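PDB 2EPG: tRNA-splicing ligase RtcB from Thermus thermophilus, which probably joins RNA ends bearing a 2',3'-cyclic phosphate or 3'-phosphate to 5'-hydroxyl ends, using GTP and manganese. Local coordinates for residues A[24-37]-A[57-71]. Sequence-based numbering, arbitrary orientation.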
loop_
_atom_site.group_PDB
_atom_site.type_symbol
_atom_site.label_atom_id
_atom_site.label_comp_id
_atom_site.label_asym_id
_atom_site.label_seq_id
_atom_site.Cartn_x
_atom_site.Cartn_y
_atom_site.Cartn_z
ATOM N N ILE A 24 9.263 -14.686 -18.190
ATOM C CA ILE A 24 8.384 -14.973 -19.322
ATOM C C ILE A 24 9.079 -14.253 -20.461
ATOM O O ILE A 24 8.973 -13.033 -20.595
ATOM C CB ILE A 24 6.981 -14.367 -19.131
ATOM C CG1 ILE A 24 6.275 -15.057 -17.964
ATOM C CG2 ILE A 24 6.174 -14.498 -20.425
ATOM C CD1 ILE A 24 5.046 -14.330 -17.470
ATOM N N PRO A 25 9.825 -14.988 -21.287
ATOM C CA PRO A 25 10.494 -14.275 -22.374
ATOM C C PRO A 25 9.545 -13.558 -23.338
ATOM O O PRO A 25 8.430 -14.009 -23.604
ATOM C CB PRO A 25 11.360 -15.360 -23.027
ATOM C CG PRO A 25 10.673 -16.640 -22.659
ATOM C CD PRO A 25 10.189 -16.414 -21.259
ATOM N N ARG A 26 10.002 -12.422 -23.846
ATOM C CA ARG A 26 9.213 -11.607 -24.760
ATOM C C ARG A 26 8.697 -12.410 -25.952
ATOM O O ARG A 26 9.471 -13.060 -26.642
ATOM C CB ARG A 26 10.066 -10.454 -25.275
ATOM C CG ARG A 26 9.278 -9.247 -25.682
ATOM C CD ARG A 26 9.905 -8.538 -26.876
ATOM N NE ARG A 26 9.410 -9.104 -28.129
ATOM C CZ ARG A 26 9.924 -10.172 -28.732
ATOM N NH1 ARG A 26 9.390 -10.612 -29.865
ATOM N NH2 ARG A 26 10.988 -10.786 -28.220
ATOM N N GLN A 27 7.391 -12.351 -26.191
ATOM C CA GLN A 27 6.775 -13.051 -27.310
ATOM C C GLN A 27 5.510 -12.338 -27.771
ATOM O O GLN A 27 4.805 -11.719 -26.970
ATOM C CB GLN A 27 6.440 -14.495 -26.926
ATOM C CG GLN A 27 5.526 -14.646 -25.716
ATOM C CD GLN A 27 5.485 -16.084 -25.215
ATOM O OE1 GLN A 27 4.933 -16.968 -25.875
ATOM N NE2 GLN A 27 6.092 -16.330 -24.045
ATOM N N GLY A 28 5.233 -12.414 -29.070
ATOM C CA GLY A 28 4.045 -11.772 -29.599
ATOM C C GLY A 28 4.085 -10.258 -29.503
ATOM O O GLY A 28 5.037 -9.629 -29.965
ATOM N N LYS A 29 3.064 -9.674 -28.886
ATOM C CA LYS A 29 2.976 -8.223 -28.774
ATOM C C LYS A 29 3.814 -7.633 -27.629
ATOM O O LYS A 29 3.934 -6.412 -27.503
ATOM C CB LYS A 29 1.518 -7.807 -28.583
ATOM C CG LYS A 29 0.507 -8.630 -29.369
ATOM C CD LYS A 29 -0.191 -7.834 -30.469
ATOM C CE LYS A 29 0.736 -7.601 -31.655
ATOM N NZ LYS A 29 -0.019 -7.110 -32.855
HETATM N N MSE A 30 4.389 -8.498 -26.801
HETATM C CA MSE A 30 5.188 -8.046 -25.677
HETATM C C MSE A 30 6.378 -7.233 -26.146
HETATM O O MSE A 30 7.097 -7.633 -27.065
HETATM C CB MSE A 30 5.652 -9.241 -24.855
HETATM C CG MSE A 30 4.527 -9.931 -24.138
HETATM SE SE MSE A 30 5.105 -11.574 -23.338
HETATM C CE MSE A 30 6.087 -10.837 -21.823
ATOM N N ARG A 31 6.573 -6.081 -25.517
ATOM C CA ARG A 31 7.681 -5.202 -25.865
ATOM C C ARG A 31 8.923 -5.550 -25.054
ATOM O O ARG A 31 10.043 -5.256 -25.463
ATOM C CB ARG A 31 7.291 -3.745 -25.621
ATOM C CG ARG A 31 6.156 -3.267 -26.528
ATOM C CD ARG A 31 5.677 -1.884 -26.138
ATOM N NE ARG A 31 4.554 -1.424 -26.956
ATOM C CZ ARG A 31 4.670 -0.584 -27.984
ATOM N NH1 ARG A 31 3.598 -0.219 -28.668
ATOM N NH2 ARG A 31 5.860 -0.103 -28.325
ATOM N N VAL A 32 8.707 -6.188 -23.906
ATOM C CA VAL A 32 9.788 -6.575 -23.014
ATOM C C VAL A 32 9.424 -7.896 -22.358
ATOM O O VAL A 32 8.303 -8.384 -22.504
ATOM C CB VAL A 32 9.988 -5.532 -21.869
ATOM C CG1 VAL A 32 10.372 -4.168 -22.433
ATOM C CG2 VAL A 32 8.684 -5.395 -21.070
ATOM N N ASP A 33 10.392 -8.467 -21.651
ATOM C CA ASP A 33 10.188 -9.689 -20.900
ATOM C C ASP A 33 9.332 -9.322 -19.679
ATOM O O ASP A 33 9.229 -8.151 -19.299
ATOM C CB ASP A 33 11.514 -10.225 -20.330
ATOM C CG ASP A 33 12.458 -10.776 -21.386
ATOM O OD1 ASP A 33 12.014 -11.069 -22.514
ATOM O OD2 ASP A 33 13.663 -10.935 -21.061
ATOM N N ALA A 34 8.741 -10.330 -19.058
ATOM C CA ALA A 34 8.006 -10.141 -17.826
ATOM C C ALA A 34 8.750 -11.045 -16.831
ATOM O O ALA A 34 9.349 -12.051 -17.227
ATOM C CB ALA A 34 6.570 -10.601 -17.975
ATOM N N VAL A 35 8.747 -10.680 -15.559
ATOM C CA VAL A 35 9.383 -11.505 -14.545
ATOM C C VAL A 35 8.447 -11.582 -13.354
ATOM O O VAL A 35 7.871 -10.570 -12.958
ATOM C CB VAL A 35 10.743 -10.903 -14.086
ATOM C CG1 VAL A 35 11.165 -11.526 -12.763
ATOM C CG2 VAL A 35 11.812 -11.127 -15.146
ATOM N N PHE A 36 8.255 -12.775 -12.798
ATOM C CA PHE A 36 7.398 -12.914 -11.622
ATOM C C PHE A 36 8.065 -13.769 -10.550
ATOM O O PHE A 36 8.878 -14.645 -10.851
ATOM C CB PHE A 36 6.005 -13.481 -11.974
ATOM C CG PHE A 36 6.014 -14.891 -12.503
ATOM C CD1 PHE A 36 6.226 -15.142 -13.856
ATOM C CD2 PHE A 36 5.778 -15.966 -11.651
ATOM C CE1 PHE A 36 6.204 -16.444 -14.358
ATOM C CE2 PHE A 36 5.755 -17.277 -12.137
ATOM C CZ PHE A 36 5.967 -17.519 -13.498
ATOM N N PHE A 37 7.743 -13.482 -9.295
ATOM C CA PHE A 37 8.321 -14.213 -8.182
ATOM C C PHE A 37 7.296 -15.195 -7.630
ATOM O O PHE A 37 6.132 -14.845 -7.431
ATOM C CB PHE A 37 8.784 -13.229 -7.092
ATOM C CG PHE A 37 9.668 -12.119 -7.610
ATOM C CD1 PHE A 37 9.123 -10.911 -8.036
ATOM C CD2 PHE A 37 11.041 -12.299 -7.715
ATOM C CE1 PHE A 37 9.931 -9.902 -8.560
ATOM C CE2 PHE A 37 11.863 -11.301 -8.238
ATOM C CZ PHE A 37 11.310 -10.099 -8.663
ATOM N N LEU A 57 -0.287 -10.168 -16.960
ATOM C CA LEU A 57 1.064 -9.609 -16.822
ATOM C C LEU A 57 1.670 -9.464 -18.221
ATOM O O LEU A 57 2.351 -8.476 -18.526
ATOM C CB LEU A 57 1.958 -10.514 -15.958
ATOM C CG LEU A 57 3.405 -10.016 -15.781
ATOM C CD1 LEU A 57 3.378 -8.698 -15.045
ATOM C CD2 LEU A 57 4.260 -11.038 -15.026
HETATM N N MSE A 58 1.411 -10.442 -19.082
HETATM C CA MSE A 58 1.926 -10.377 -20.448
HETATM C C MSE A 58 1.296 -9.215 -21.221
HETATM O O MSE A 58 1.953 -8.579 -22.040
HETATM C CB MSE A 58 1.676 -11.706 -21.172
HETATM C CG MSE A 58 2.614 -12.815 -20.719
HETATM SE SE MSE A 58 1.988 -14.605 -21.184
HETATM C CE MSE A 58 2.538 -14.609 -23.041
ATOM N N ASN A 59 0.025 -8.931 -20.951
ATOM C CA ASN A 59 -0.668 -7.828 -21.624
ATOM C C ASN A 59 -0.024 -6.497 -21.214
ATOM O O ASN A 59 0.157 -5.598 -22.032
ATOM C CB ASN A 59 -2.149 -7.812 -21.238
ATOM C CG ASN A 59 -2.904 -9.047 -21.714
ATOM O OD1 ASN A 59 -3.979 -9.345 -21.204
ATOM N ND2 ASN A 59 -2.364 -9.748 -22.692
ATOM N N VAL A 60 0.311 -6.381 -19.938
ATOM C CA VAL A 60 0.946 -5.176 -19.417
ATOM C C VAL A 60 2.201 -4.902 -20.242
ATOM O O VAL A 60 2.459 -3.767 -20.630
ATOM C CB VAL A 60 1.321 -5.361 -17.929
ATOM C CG1 VAL A 60 2.172 -4.180 -17.440
ATOM C CG2 VAL A 60 0.044 -5.488 -17.088
ATOM N N ALA A 61 2.959 -5.959 -20.527
ATOM C CA ALA A 61 4.195 -5.862 -21.299
ATOM C C ALA A 61 4.019 -5.386 -22.742
ATOM O O ALA A 61 5.010 -5.142 -23.433
ATOM C CB ALA A 61 4.919 -7.218 -21.284
ATOM N N THR A 62 2.772 -5.278 -23.211
ATOM C CA THR A 62 2.514 -4.802 -24.575
ATOM C C THR A 62 2.392 -3.268 -24.619
ATOM O O THR A 62 2.392 -2.678 -25.693
ATOM C CB THR A 62 1.191 -5.356 -25.153
ATOM O OG1 THR A 62 0.090 -4.828 -24.392
ATOM C CG2 THR A 62 1.155 -6.882 -25.094
ATOM N N LEU A 63 2.296 -2.627 -23.457
ATOM C CA LEU A 63 2.140 -1.166 -23.391
ATOM C C LEU A 63 3.384 -0.348 -23.758
ATOM O O LEU A 63 4.508 -0.720 -23.428
ATOM C CB LEU A 63 1.617 -0.775 -22.009
ATOM C CG LEU A 63 0.222 -1.374 -21.774
ATOM C CD1 LEU A 63 -0.256 -1.111 -20.355
ATOM C CD2 LEU A 63 -0.750 -0.763 -22.772
ATOM N N PRO A 64 3.188 0.789 -24.452
ATOM C CA PRO A 64 4.253 1.697 -24.906
ATOM C C PRO A 64 5.152 2.256 -23.811
ATOM O O PRO A 64 4.676 2.661 -22.754
ATOM C CB PRO A 64 3.483 2.818 -25.618
ATOM C CG PRO A 64 2.171 2.203 -25.956
ATOM C CD PRO A 64 1.868 1.374 -24.744
ATOM N N GLY A 65 6.455 2.287 -24.085
ATOM C CA GLY A 65 7.410 2.818 -23.123
ATOM C C GLY A 65 7.593 2.000 -21.857
ATOM O O GLY A 65 8.155 2.492 -20.874
ATOM N N ILE A 66 7.119 0.759 -21.841
ATOM C CA ILE A 66 7.308 -0.027 -20.636
ATOM C C ILE A 66 8.796 -0.335 -20.492
ATOM O O ILE A 66 9.485 -0.527 -21.483
ATOM C CB ILE A 66 6.515 -1.341 -20.662
ATOM C CG1 ILE A 66 6.752 -2.093 -19.349
ATOM C CG2 ILE A 66 6.912 -2.190 -21.874
ATOM C CD1 ILE A 66 5.636 -2.987 -18.975
ATOM N N VAL A 67 9.276 -0.350 -19.254
ATOM C CA VAL A 67 10.678 -0.638 -18.965
ATOM C C VAL A 67 10.776 -2.113 -18.568
ATOM O O VAL A 67 9.985 -2.604 -17.755
ATOM C CB VAL A 67 11.201 0.267 -17.814
ATOM C CG1 VAL A 67 12.679 -0.045 -17.492
ATOM C CG2 VAL A 67 11.039 1.749 -18.205
ATOM N N GLU A 68 11.728 -2.828 -19.159
ATOM C CA GLU A 68 11.897 -4.240 -18.856
ATOM C C GLU A 68 12.403 -4.449 -17.426
ATOM O O GLU A 68 13.335 -3.773 -16.986
ATOM C CB GLU A 68 12.886 -4.874 -19.846
ATOM C CG GLU A 68 12.985 -6.387 -19.737
ATOM C CD GLU A 68 13.659 -6.996 -20.960
ATOM O OE1 GLU A 68 14.907 -6.936 -21.052
ATOM O OE2 GLU A 68 12.937 -7.513 -21.840
ATOM N N PRO A 69 11.792 -5.393 -16.681
ATOM C CA PRO A 69 10.679 -6.227 -17.137
ATOM C C PRO A 69 9.385 -5.836 -16.437
ATOM O O PRO A 69 9.413 -5.146 -15.420
ATOM C CB PRO A 69 11.106 -7.613 -16.699
ATOM C CG PRO A 69 11.641 -7.313 -15.288
ATOM C CD PRO A 69 12.443 -5.997 -15.500
ATOM N N ALA A 70 8.257 -6.282 -16.985
ATOM C CA ALA A 70 6.970 -6.047 -16.349
ATOM C C ALA A 70 7.049 -7.080 -15.221
ATOM O O ALA A 70 7.538 -8.188 -15.454
ATOM C CB ALA A 70 5.811 -6.378 -17.318
ATOM N N LEU A 71 6.571 -6.737 -14.024
ATOM C CA LEU A 71 6.670 -7.638 -12.876
ATOM C C LEU A 71 5.401 -7.956 -12.117
ATOM O O LEU A 71 4.429 -7.200 -12.134
ATOM C CB LEU A 71 7.657 -7.071 -11.850
ATOM C CG LEU A 71 9.130 -6.954 -12.214
ATOM C CD1 LEU A 71 9.653 -5.611 -11.757
ATOM C CD2 LEU A 71 9.908 -8.109 -11.571
HETATM O O HOH W 1 7.912 0.954 -26.130
#
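R31 reaches across A61, T62 and P64 with its whole length. CB lies beside A61 O and touches I66 CG2, and CG passes over the carbonyl oxygens of A61 and T62. The chain is extended from CG to NE, carrying CD to 3.2 Å from L63 O and NE to 2.8 Å from T62 O; that oxygen lies in the guanidinium plane, although NE sits above the T62 carbonyl plane. P64 covers one guanidinium face with its CA, P64 CG lies near R31 NH1, and NH2 makes a weak bond to a water held by G65 N. R31 N donates almost straight to A61 O. Beside it, selenomethionine M30 lays SE 3.8 Å from M58 CG and CE against A61 CB.

Further along the chain, E68 runs past V32 in the opposite direction, CB against CB at 3.6 Å. With CG anti to the backbone N (chi1 -172°), its extended chain brings OE2 to D33 N at 2.7 Å. This carboxylate lies close to that of D33, which is salt-bridged to R23. Replacing E68 by an alanine keeps CB against V32 but would probably leave D33 N without its acceptor and strip CG from beside V32.

Beyond cis-P69, A70 N donates to D33 O and V35 N to A70 O at 2.8 Å. L71 CD2 reaches CE1 of F37. The two backbone hydrogen bonds pair strands 34-37 and 70-73 in parallel, joined through helices 40-48 and 52-60, in this RtcB-family alpha-beta fold, away from the predicted GMP and manganese sites.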